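Local coordinates for protein fructuronate-tagaturonate epimerase UxaE from Cohnella laeviribosi in complex with 1 glycerol (Cohnella laeviribosi, PDB 6IL9) that probably interconverts fructuronate and tagaturonate as an epimerase, using a zinc-binding TIM barrel, at residues S91-L96 and H117-Q122; L181-Q186 and I248-Y253; V266-S271 and K294-F299. One frame throughout, in Å; residues are numbered along the deposited sequence.

The three contacts follow one another along the chain, none nested in or crossing another. Interaction 1 comes first: the chain leaves strand 93-96, passes through helix 104-111 and returns at 117-124, closing a beta-alpha-beta unit. Interaction 2 closes a longer loop, from the end of strand 178-182 through several helices and a two-stranded hairpin to helix 234-259. Interaction 3 closes the next loop, where the chain after helix 281-293 comes back beside strand 267-271. Interactions 2 and 3 meet directly, since L181 and S271 lie on neighbouring strands and M251 packs on I270. Across the barrel, T93 of interaction 1 touches the ring of F299 in interaction 3.

Interaction 1 of 3, residues S91-L96 and H117-Q122; sequences SATIGL and HPILAQ
H117 N donates to A92 O at 3.0 Å, the first rung of a parallel ladder that runs on through I94 N to H117 O, I119 N to I94 O (2.8 Å) and L96 N to I119 O. P118 suits its place because this ladder needs no N-H from it: only H117 and I119 turn their N-H and C=O to strand 93-96. The two strands are neighbours in the eight-stranded TIM barrel, joined through helix 104-111.

Packing is tightest toward L96 and Q122. There Q122 OE1 sits 3.1 Å from G95 CA, and glycine suits position 95, since with Q122 as it lies a CB would probably collide with that oxygen. The amide is brought over by a chain that leaves anti to the backbone N (chi1 170°) and then bends, while its NE2 is bonded to the carbonyl of T367. On the helix-facing side of the sheet, L96 CD1 meets P118 CB at 4.0 Å and L120 CD2 at 4.2 Å, branched and ring carbons filling the layer beneath helix 104-111.

The S91 end is looser and partly exposed. S91 OG approaches the edge of the H117 ring, 3.3 Å from CD2, without a hydrogen bond, and that ring stacks on F87.

Backbone amides alone supply the hydrogen bonds between these strands. T93 OG1 bonds instead with H364 and K339, and the Q122 side chain comes within about 4 Å (nearest atoms) of a bound glycerol, consistent with a place at the pocket.

Interaction 2 of 3, residues L181-Q186 and I248-Y253; sequences LDCSEQ and IQFMIY
Q186 lays its side-chain amide flat on one face of the F250 ring. The two planes are only 13° apart, and Q186 NE2 stands 3.4 Å above the plane of the F250 ring, over its centre, with Q186 CD over the same face, 3.4 Å from F250 CD2. This amide-on-ring stack depends on two conformations. The ring of F250 is swung out from its helix with CG anti to the backbone N (chi1 180°), toward the loop, while the Q186 chain folds at chi2 (82°), turning back over the ring instead of reaching past it. Glutamine suits the spot because a flat, uncharged amide can lie on an aromatic face.

L181 comes to the same ring obliquely, its CD1 3.7 Å from F250 CE2, and its other branch, CD2, lies against the backbone of M251 at CA, 4.0 Å away. C183 points its sulfur into the gap between the two helix residues: SG is near the plane of the F250 ring, at its edge, in a sulfur-aromatic contact, and rests 3.7 Å from M251 CG. M251 runs extended beyond CG, which takes its CE past C183 SG at 3.9 Å.

In the TIM barrel, this is where strand 178-182 gives way to its loop and is covered from outside by helix 234-259. The loop begins with an Asx turn, D182 OD1 accepting from S184 N at 2.9 Å and also from S184 OG at 2.8 Å. D182 points away from the helix, and its OD2 bonds to ND1 of H161, a zinc ligand; D182 is thus a second-shell residue that probably helps orient the imidazole.

Interaction 3 of 3, residues V266-S271 and K294-F299; sequences VDFEIS and KNVDIF
The carboxylate of D267 lies close to parallel with the aromatic ring of F299, the planes 19° apart, an unusual partnership for a charged group. F299 CG lies anti to the backbone N (chi1 165°), which brings the flat face of a phenylalanine against D267 CB in a CH-pi contact, 3.9 Å from the ring centroid; D267 CG lies 3.4 Å from F299 CD1. The two oxygens have their own partners, the backbone N-H groups of F87 and G88, and these probably make the burial of the acid tolerable.

F299 N donates to F268 O at 2.8 Å, starting the parallel pairing of strands 267-271 and 300-302 in the TIM barrel. The intervening helix 281-293 ends in a Schellman motif with N295, at positive phi, as its C-prime residue. The chain then crosses to the strand: V296 CG1 touches F268 CE2, D297 O faces the edge of the F268 ring, and I298 CG1 packs on I270 CD1 at 4.0 Å. A water that accepts from F268 N at 2.9 Å also lies beside the carbonyls of V266 and D297.

Replacing F299 by alanine would remove the ring, and is likely to open a gap beside the D267 carboxylate and leave T93 and M178 without this packing partner.

Interaction 1 of 3, residues S91-L96 and H117-Q122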
loop_
_atom_site.group_PDB
_atom_site.type_symbol
_atom_site.label_atom_id
_atom_site.label_comp_id
_atom_site.label_asym_id
_atom_site.label_seq_id
_atom_site.Cartn_x
_atom_site.Cartn_y
_atom_site.Cartn_z
ATOM N N SER A 91 -5.465 -2.696 16.426
ATOM C CA SER A 91 -5.899 -1.356 16.060
ATOM C C SER A 91 -6.228 -1.365 14.575
ATOM O O SER A 91 -6.070 -2.381 13.891
ATOM C CB SER A 91 -4.824 -0.312 16.378
ATOM O OG SER A 91 -3.620 -0.630 15.695
ATOM N N ALA A 92 -6.697 -0.225 14.083
ATOM C CA ALA A 92 -6.971 -0.061 12.660
ATOM C C ALA A 92 -5.757 0.531 11.950
ATOM O O ALA A 92 -5.089 1.418 12.480
ATOM C CB ALA A 92 -8.181 0.848 12.457
ATOM N N THR A 93 -5.468 0.023 10.749
ATOM C CA THR A 93 -4.387 0.554 9.926
ATOM C C THR A 93 -4.880 0.710 8.493
ATOM O O THR A 93 -5.736 -0.046 8.020
ATOM C CB THR A 93 -3.116 -0.354 9.954
ATOM O OG1 THR A 93 -3.481 -1.720 9.691
ATOM C CG2 THR A 93 -2.392 -0.287 11.327
ATOM N N ILE A 94 -4.354 1.715 7.799
ATOM C CA ILE A 94 -4.654 1.872 6.380
ATOM C C ILE A 94 -3.338 1.998 5.632
ATOM O O ILE A 94 -2.451 2.754 6.048
ATOM C CB ILE A 94 -5.579 3.072 6.098
ATOM C CG1 ILE A 94 -5.818 3.166 4.590
ATOM C CG2 ILE A 94 -5.013 4.378 6.680
ATOM C CD1 ILE A 94 -7.054 3.956 4.188
ATOM N N GLY A 95 -3.203 1.235 4.548
ATOM C CA GLY A 95 -2.024 1.326 3.708
ATOM C C GLY A 95 -2.235 2.427 2.692
ATOM O O GLY A 95 -3.229 2.420 1.960
ATOM N N LEU A 96 -1.338 3.398 2.668
ATOM C CA LEU A 96 -1.495 4.587 1.838
ATOM C C LEU A 96 -0.335 4.623 0.840
ATOM O O LEU A 96 0.583 5.451 0.947
ATOM C CB LEU A 96 -1.570 5.841 2.727
ATOM C CG LEU A 96 -2.865 5.889 3.565
ATOM C CD1 LEU A 96 -2.790 6.921 4.699
ATOM C CD2 LEU A 96 -4.108 6.123 2.675
ATOM N N HIS A 117 -4.044 4.195 12.192
ATOM C CA HIS A 117 -2.612 4.419 12.030
ATOM C C HIS A 117 -2.249 4.298 10.569
ATOM O O HIS A 117 -2.658 3.325 9.922
ATOM C CB HIS A 117 -1.807 3.399 12.832
ATOM C CG HIS A 117 -2.095 3.424 14.296
ATOM N ND1 HIS A 117 -1.745 4.487 15.099
ATOM C CD2 HIS A 117 -2.686 2.514 15.106
ATOM C CE1 HIS A 117 -2.122 4.238 16.340
ATOM N NE2 HIS A 117 -2.692 3.045 16.372
ATOM N N PRO A 118 -1.478 5.242 10.024
ATOM C CA PRO A 118 -1.147 5.191 8.593
ATOM C C PRO A 118 0.096 4.386 8.277
ATOM O O PRO A 118 1.142 4.580 8.901
ATOM C CB PRO A 118 -0.938 6.670 8.237
ATOM C CG PRO A 118 -0.364 7.265 9.524
ATOM C CD PRO A 118 -1.004 6.479 10.672
ATOM N N ILE A 119 -0.005 3.479 7.310
ATOM C CA ILE A 119 1.170 2.871 6.696
ATOM C C ILE A 119 1.484 3.766 5.501
ATOM O O ILE A 119 0.980 3.569 4.395
ATOM C CB ILE A 119 0.926 1.414 6.306
ATOM C CG1 ILE A 119 0.281 0.648 7.474
ATOM C CG2 ILE A 119 2.245 0.756 5.876
ATOM C CD1 ILE A 119 1.078 0.666 8.791
ATOM N N LEU A 120 2.300 4.796 5.745
ATOM C CA LEU A 120 2.474 5.861 4.755
ATOM C C LEU A 120 3.455 5.486 3.665
ATOM O O LEU A 120 3.414 6.072 2.576
ATOM C CB LEU A 120 2.977 7.140 5.419
ATOM C CG LEU A 120 2.031 8.030 6.180
ATOM C CD1 LEU A 120 2.881 9.147 6.751
ATOM C CD2 LEU A 120 0.982 8.599 5.233
ATOM N N ALA A 121 4.373 4.571 3.956
ATOM C CA ALA A 121 5.353 4.075 3.002
ATOM C C ALA A 121 4.922 2.671 2.619
ATOM O O ALA A 121 5.031 1.743 3.425
ATOM C CB ALA A 121 6.758 4.080 3.607
ATOM N N GLN A 122 4.423 2.509 1.403
ATOM C CA GLN A 122 3.957 1.193 0.973
ATOM C C GLN A 122 4.057 1.138 -0.539
ATOM O O GLN A 122 3.329 1.862 -1.216
ATOM C CB GLN A 122 2.518 0.952 1.432
ATOM C CG GLN A 122 1.891 -0.284 0.807
ATOM C CD GLN A 122 0.407 -0.113 0.569
ATOM O OE1 GLN A 122 -0.383 -0.133 1.505
ATOM N NE2 GLN A 122 0.021 0.063 -0.688
#

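Interaction 2 of 3, residues L181-Q186 and I248-Y253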
loop_
_atom_site.group_PDB
_atom_site.type_symbol
_atom_site.label_atom_id
_atom_site.label_comp_id
_atom_site.label_asym_id
_atom_site.label_seq_id
_atom_site.Cartn_x
_atom_site.Cartn_y
_atom_site.Cartn_z
ATOM N N LEU A 181 4.219 -10.950 2.888
ATOM C CA LEU A 181 4.727 -12.136 2.197
ATOM C C LEU A 181 3.690 -12.613 1.191
ATOM O O LEU A 181 2.643 -13.158 1.568
ATOM C CB LEU A 181 5.068 -13.255 3.182
ATOM C CG LEU A 181 5.765 -14.454 2.518
ATOM C CD1 LEU A 181 7.112 -14.010 1.983
ATOM C CD2 LEU A 181 5.935 -15.602 3.513
ATOM N N ASP A 182 3.994 -12.425 -0.088
ATOM C CA ASP A 182 3.182 -12.950 -1.174
ATOM C C ASP A 182 3.448 -14.443 -1.303
ATOM O O ASP A 182 4.560 -14.850 -1.666
ATOM C CB ASP A 182 3.527 -12.195 -2.457
ATOM C CG ASP A 182 2.569 -12.483 -3.597
ATOM O OD1 ASP A 182 1.962 -13.577 -3.625
ATOM O OD2 ASP A 182 2.426 -11.593 -4.471
ATOM N N CYS A 183 2.430 -15.260 -1.012
ATOM C CA CYS A 183 2.532 -16.715 -1.082
ATOM C C CYS A 183 1.776 -17.287 -2.277
ATOM O O CYS A 183 1.487 -18.487 -2.309
ATOM C CB CYS A 183 2.032 -17.345 0.220
ATOM S SG CYS A 183 2.958 -16.787 1.663
ATOM N N SER A 184 1.454 -16.443 -3.262
ATOM C CA SER A 184 0.655 -16.892 -4.399
ATOM C C SER A 184 1.390 -17.925 -5.244
ATOM O O SER A 184 0.759 -18.830 -5.799
ATOM C CB SER A 184 0.247 -15.692 -5.259
ATOM O OG SER A 184 1.370 -15.113 -5.909
ATOM N N GLU A 185 2.715 -17.821 -5.351
ATOM C CA GLU A 185 3.450 -18.754 -6.201
ATOM C C GLU A 185 3.553 -20.147 -5.590
ATOM O O GLU A 185 3.812 -21.116 -6.318
ATOM C CB GLU A 185 4.845 -18.204 -6.496
ATOM C CG GLU A 185 4.810 -16.909 -7.289
ATOM C CD GLU A 185 6.067 -16.673 -8.097
ATOM O OE1 GLU A 185 6.158 -15.600 -8.731
ATOM O OE2 GLU A 185 6.960 -17.553 -8.097
ATOM N N GLN A 186 3.360 -20.277 -4.280
ATOM C CA GLN A 186 3.403 -21.583 -3.640
ATOM C C GLN A 186 2.049 -22.275 -3.622
ATOM O O GLN A 186 1.987 -23.478 -3.354
ATOM C CB GLN A 186 3.934 -21.447 -2.209
ATOM C CG GLN A 186 5.448 -21.273 -2.116
ATOM C CD GLN A 186 5.910 -19.838 -2.353
ATOM O OE1 GLN A 186 5.107 -18.909 -2.400
ATOM N NE2 GLN A 186 7.217 -19.661 -2.515
ATOM N N ILE A 248 2.077 -22.907 3.330
ATOM C CA ILE A 248 2.227 -22.873 4.786
ATOM C C ILE A 248 3.683 -23.087 5.169
ATOM O O ILE A 248 4.233 -22.379 6.022
ATOM C CB ILE A 248 1.321 -23.932 5.433
ATOM C CG1 ILE A 248 -0.152 -23.565 5.227
ATOM C CG2 ILE A 248 1.651 -24.108 6.935
ATOM C CD1 ILE A 248 -1.098 -24.719 5.543
ATOM N N GLN A 249 4.327 -24.077 4.548
ATOM C CA GLN A 249 5.733 -24.332 4.843
ATOM C C GLN A 249 6.583 -23.114 4.529
ATOM O O GLN A 249 7.540 -22.810 5.252
ATOM C CB GLN A 249 6.219 -25.544 4.053
ATOM C CG GLN A 249 5.565 -26.824 4.469
ATOM C CD GLN A 249 5.839 -27.152 5.915
ATOM O OE1 GLN A 249 4.913 -27.338 6.712
ATOM N NE2 GLN A 249 7.119 -27.217 6.272
ATOM N N PHE A 250 6.234 -22.404 3.456
ATOM C CA PHE A 250 6.968 -21.211 3.052
ATOM C C PHE A 250 6.761 -20.081 4.051
ATOM O O PHE A 250 7.709 -19.364 4.387
ATOM C CB PHE A 250 6.523 -20.798 1.643
ATOM C CG PHE A 250 7.210 -19.565 1.112
ATOM C CD1 PHE A 250 8.589 -19.533 0.941
ATOM C CD2 PHE A 250 6.467 -18.450 0.754
ATOM C CE1 PHE A 250 9.219 -18.402 0.443
ATOM C CE2 PHE A 250 7.087 -17.310 0.257
ATOM C CZ PHE A 250 8.466 -17.284 0.107
ATOM N N MET A 251 5.526 -19.913 4.537
ATOM C CA MET A 251 5.251 -18.938 5.589
ATOM C C MET A 251 6.123 -19.196 6.814
ATOM O O MET A 251 6.759 -18.279 7.350
ATOM C CB MET A 251 3.765 -18.991 5.977
ATOM C CG MET A 251 2.762 -18.603 4.889
ATOM S SD MET A 251 1.044 -19.158 5.225
ATOM C CE MET A 251 0.394 -19.075 3.559
ATOM N N ILE A 252 6.149 -20.445 7.279
ATOM C CA ILE A 252 6.904 -20.781 8.480
ATOM C C ILE A 252 8.391 -20.531 8.259
ATOM O O ILE A 252 9.078 -19.987 9.129
ATOM C CB ILE A 252 6.637 -22.239 8.887
ATOM C CG1 ILE A 252 5.170 -22.405 9.291
ATOM C CG2 ILE A 252 7.561 -22.652 10.028
ATOM C CD1 ILE A 252 4.657 -23.833 9.158
ATOM N N TYR A 253 8.903 -20.936 7.096
ATOM C CA TYR A 253 10.326 -20.798 6.791
ATOM C C TYR A 253 10.756 -19.337 6.818
ATOM O O TYR A 253 11.790 -18.986 7.402
ATOM C CB TYR A 253 10.602 -21.425 5.424
ATOM C CG TYR A 253 11.911 -21.033 4.765
ATOM C CD1 TYR A 253 13.116 -21.602 5.171
ATOM C CD2 TYR A 253 11.932 -20.122 3.709
ATOM C CE1 TYR A 253 14.313 -21.263 4.548
ATOM C CE2 TYR A 253 13.126 -19.770 3.085
ATOM C CZ TYR A 253 14.310 -20.342 3.513
ATOM O OH TYR A 253 15.497 -20.002 2.898
#

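Interaction 3 of 3, residues V266-S271 and K294-F299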
loop_
_atom_site.group_PDB
_atom_site.type_symbol
_atom_site.label_atom_id
_atom_site.label_comp_id
_atom_site.label_asym_id
_atom_site.label_seq_id
_atom_site.Cartn_x
_atom_site.Cartn_y
_atom_site.Cartn_z
ATOM N N VAL A 266 8.212 -6.379 14.068
ATOM C CA VAL A 266 7.859 -6.390 12.651
ATOM C C VAL A 266 6.444 -6.932 12.532
ATOM O O VAL A 266 6.119 -7.970 13.120
ATOM C CB VAL A 266 8.829 -7.249 11.814
ATOM C CG1 VAL A 266 8.285 -7.457 10.407
ATOM C CG2 VAL A 266 10.216 -6.607 11.755
ATOM N N ASP A 267 5.603 -6.233 11.789
ATOM C CA ASP A 267 4.244 -6.698 11.534
ATOM C C ASP A 267 4.275 -7.548 10.276
ATOM O O ASP A 267 4.594 -7.045 9.195
ATOM C CB ASP A 267 3.290 -5.513 11.385
ATOM C CG ASP A 267 3.078 -4.765 12.687
ATOM O OD1 ASP A 267 3.145 -5.389 13.775
ATOM O OD2 ASP A 267 2.840 -3.548 12.618
ATOM N N PHE A 268 3.950 -8.830 10.422
ATOM C CA PHE A 268 4.098 -9.829 9.369
ATOM C C PHE A 268 2.729 -10.084 8.760
ATOM O O PHE A 268 1.840 -10.606 9.436
ATOM C CB PHE A 268 4.695 -11.095 9.985
ATOM C CG PHE A 268 4.993 -12.205 9.012
ATOM C CD1 PHE A 268 5.667 -11.966 7.826
ATOM C CD2 PHE A 268 4.644 -13.519 9.337
ATOM C CE1 PHE A 268 5.962 -13.019 6.948
ATOM C CE2 PHE A 268 4.939 -14.577 8.471
ATOM C CZ PHE A 268 5.598 -14.322 7.275
ATOM N N GLU A 269 2.541 -9.698 7.491
ATOM C CA GLU A 269 1.289 -9.941 6.785
ATOM C C GLU A 269 1.467 -11.113 5.837
ATOM O O GLU A 269 2.455 -11.172 5.101
ATOM C CB GLU A 269 0.835 -8.710 5.989
ATOM C CG GLU A 269 -0.313 -9.051 5.042
ATOM C CD GLU A 269 -1.037 -7.839 4.496
ATOM O OE1 GLU A 269 -0.878 -7.561 3.290
ATOM O OE2 GLU A 269 -1.783 -7.177 5.256
ATOM N N ILE A 270 0.527 -12.049 5.863
ATOM C CA ILE A 270 0.531 -13.170 4.933
ATOM C C ILE A 270 -0.482 -12.864 3.841
ATOM O O ILE A 270 -1.660 -12.619 4.122
ATOM C CB ILE A 270 0.223 -14.491 5.647
ATOM C CG1 ILE A 270 1.383 -14.827 6.588
ATOM C CG2 ILE A 270 0.024 -15.599 4.617
ATOM C CD1 ILE A 270 0.994 -15.711 7.730
ATOM N N SER A 271 -0.026 -12.870 2.594
ATOM C CA SER A 271 -0.857 -12.475 1.464
ATOM C C SER A 271 -1.080 -13.679 0.564
ATOM O O SER A 271 -0.122 -14.304 0.095
ATOM C CB SER A 271 -0.217 -11.309 0.708
ATOM O OG SER A 271 -0.596 -11.287 -0.657
ATOM N N LYS A 294 2.614 -23.434 14.968
ATOM C CA LYS A 294 4.064 -23.386 14.836
ATOM C C LYS A 294 4.662 -22.095 15.385
ATOM O O LYS A 294 5.810 -21.761 15.059
ATOM C CB LYS A 294 4.474 -23.585 13.373
ATOM C CG LYS A 294 4.453 -25.048 12.951
ATOM C CD LYS A 294 5.630 -25.797 13.571
ATOM C CE LYS A 294 6.892 -25.625 12.727
ATOM N NZ LYS A 294 8.140 -25.648 13.547
ATOM N N ASN A 295 3.901 -21.359 16.198
ATOM C CA ASN A 295 4.369 -20.180 16.920
ATOM C C ASN A 295 4.642 -18.994 16.004
ATOM O O ASN A 295 5.406 -18.093 16.366
ATOM C CB ASN A 295 5.612 -20.511 17.759
ATOM C CG ASN A 295 5.395 -21.725 18.662
ATOM O OD1 ASN A 295 6.006 -22.783 18.472
ATOM N ND2 ASN A 295 4.518 -21.578 19.642
ATOM N N VAL A 296 4.010 -18.954 14.835
ATOM C CA VAL A 296 4.188 -17.829 13.918
ATOM C C VAL A 296 3.372 -16.646 14.428
ATOM O O VAL A 296 2.206 -16.802 14.809
ATOM C CB VAL A 296 3.772 -18.221 12.492
ATOM C CG1 VAL A 296 3.779 -16.991 11.584
ATOM C CG2 VAL A 296 4.707 -19.316 11.943
ATOM N N ASP A 297 3.986 -15.456 14.430
ATOM C CA ASP A 297 3.365 -14.227 14.928
ATOM C C ASP A 297 2.819 -13.456 13.729
ATOM O O ASP A 297 3.584 -12.872 12.963
ATOM C CB ASP A 297 4.385 -13.391 15.701
ATOM C CG ASP A 297 3.790 -12.134 16.313
ATOM O OD1 ASP A 297 2.552 -12.013 16.397
ATOM O OD2 ASP A 297 4.583 -11.259 16.731
ATOM N N ILE A 298 1.503 -13.471 13.564
ATOM C CA ILE A 298 0.852 -12.924 12.375
ATOM C C ILE A 298 0.235 -11.577 12.725
ATOM O O ILE A 298 -0.511 -11.472 13.703
ATOM C CB ILE A 298 -0.224 -13.894 11.856
ATOM C CG1 ILE A 298 0.383 -15.294 11.654
ATOM C CG2 ILE A 298 -0.878 -13.350 10.594
ATOM C CD1 ILE A 298 -0.648 -16.375 11.329
ATOM N N PHE A 299 0.519 -10.550 11.908
ATOM C CA PHE A 299 -0.167 -9.265 12.021
ATOM C C PHE A 299 -1.496 -9.309 11.285
ATOM O O PHE A 299 -2.538 -8.919 11.830
ATOM C CB PHE A 299 0.745 -8.151 11.471
ATOM C CG PHE A 299 0.057 -6.828 11.186
ATOM C CD1 PHE A 299 -0.097 -5.872 12.185
ATOM C CD2 PHE A 299 -0.354 -6.513 9.892
ATOM C CE1 PHE A 299 -0.686 -4.631 11.898
ATOM C CE2 PHE A 299 -0.955 -5.298 9.608
ATOM C CZ PHE A 299 -1.118 -4.354 10.609
HETATM O O HOH W 1 3.779 -9.819 13.149
HETATM O O HOH W 2 6.508 -10.441 14.695
#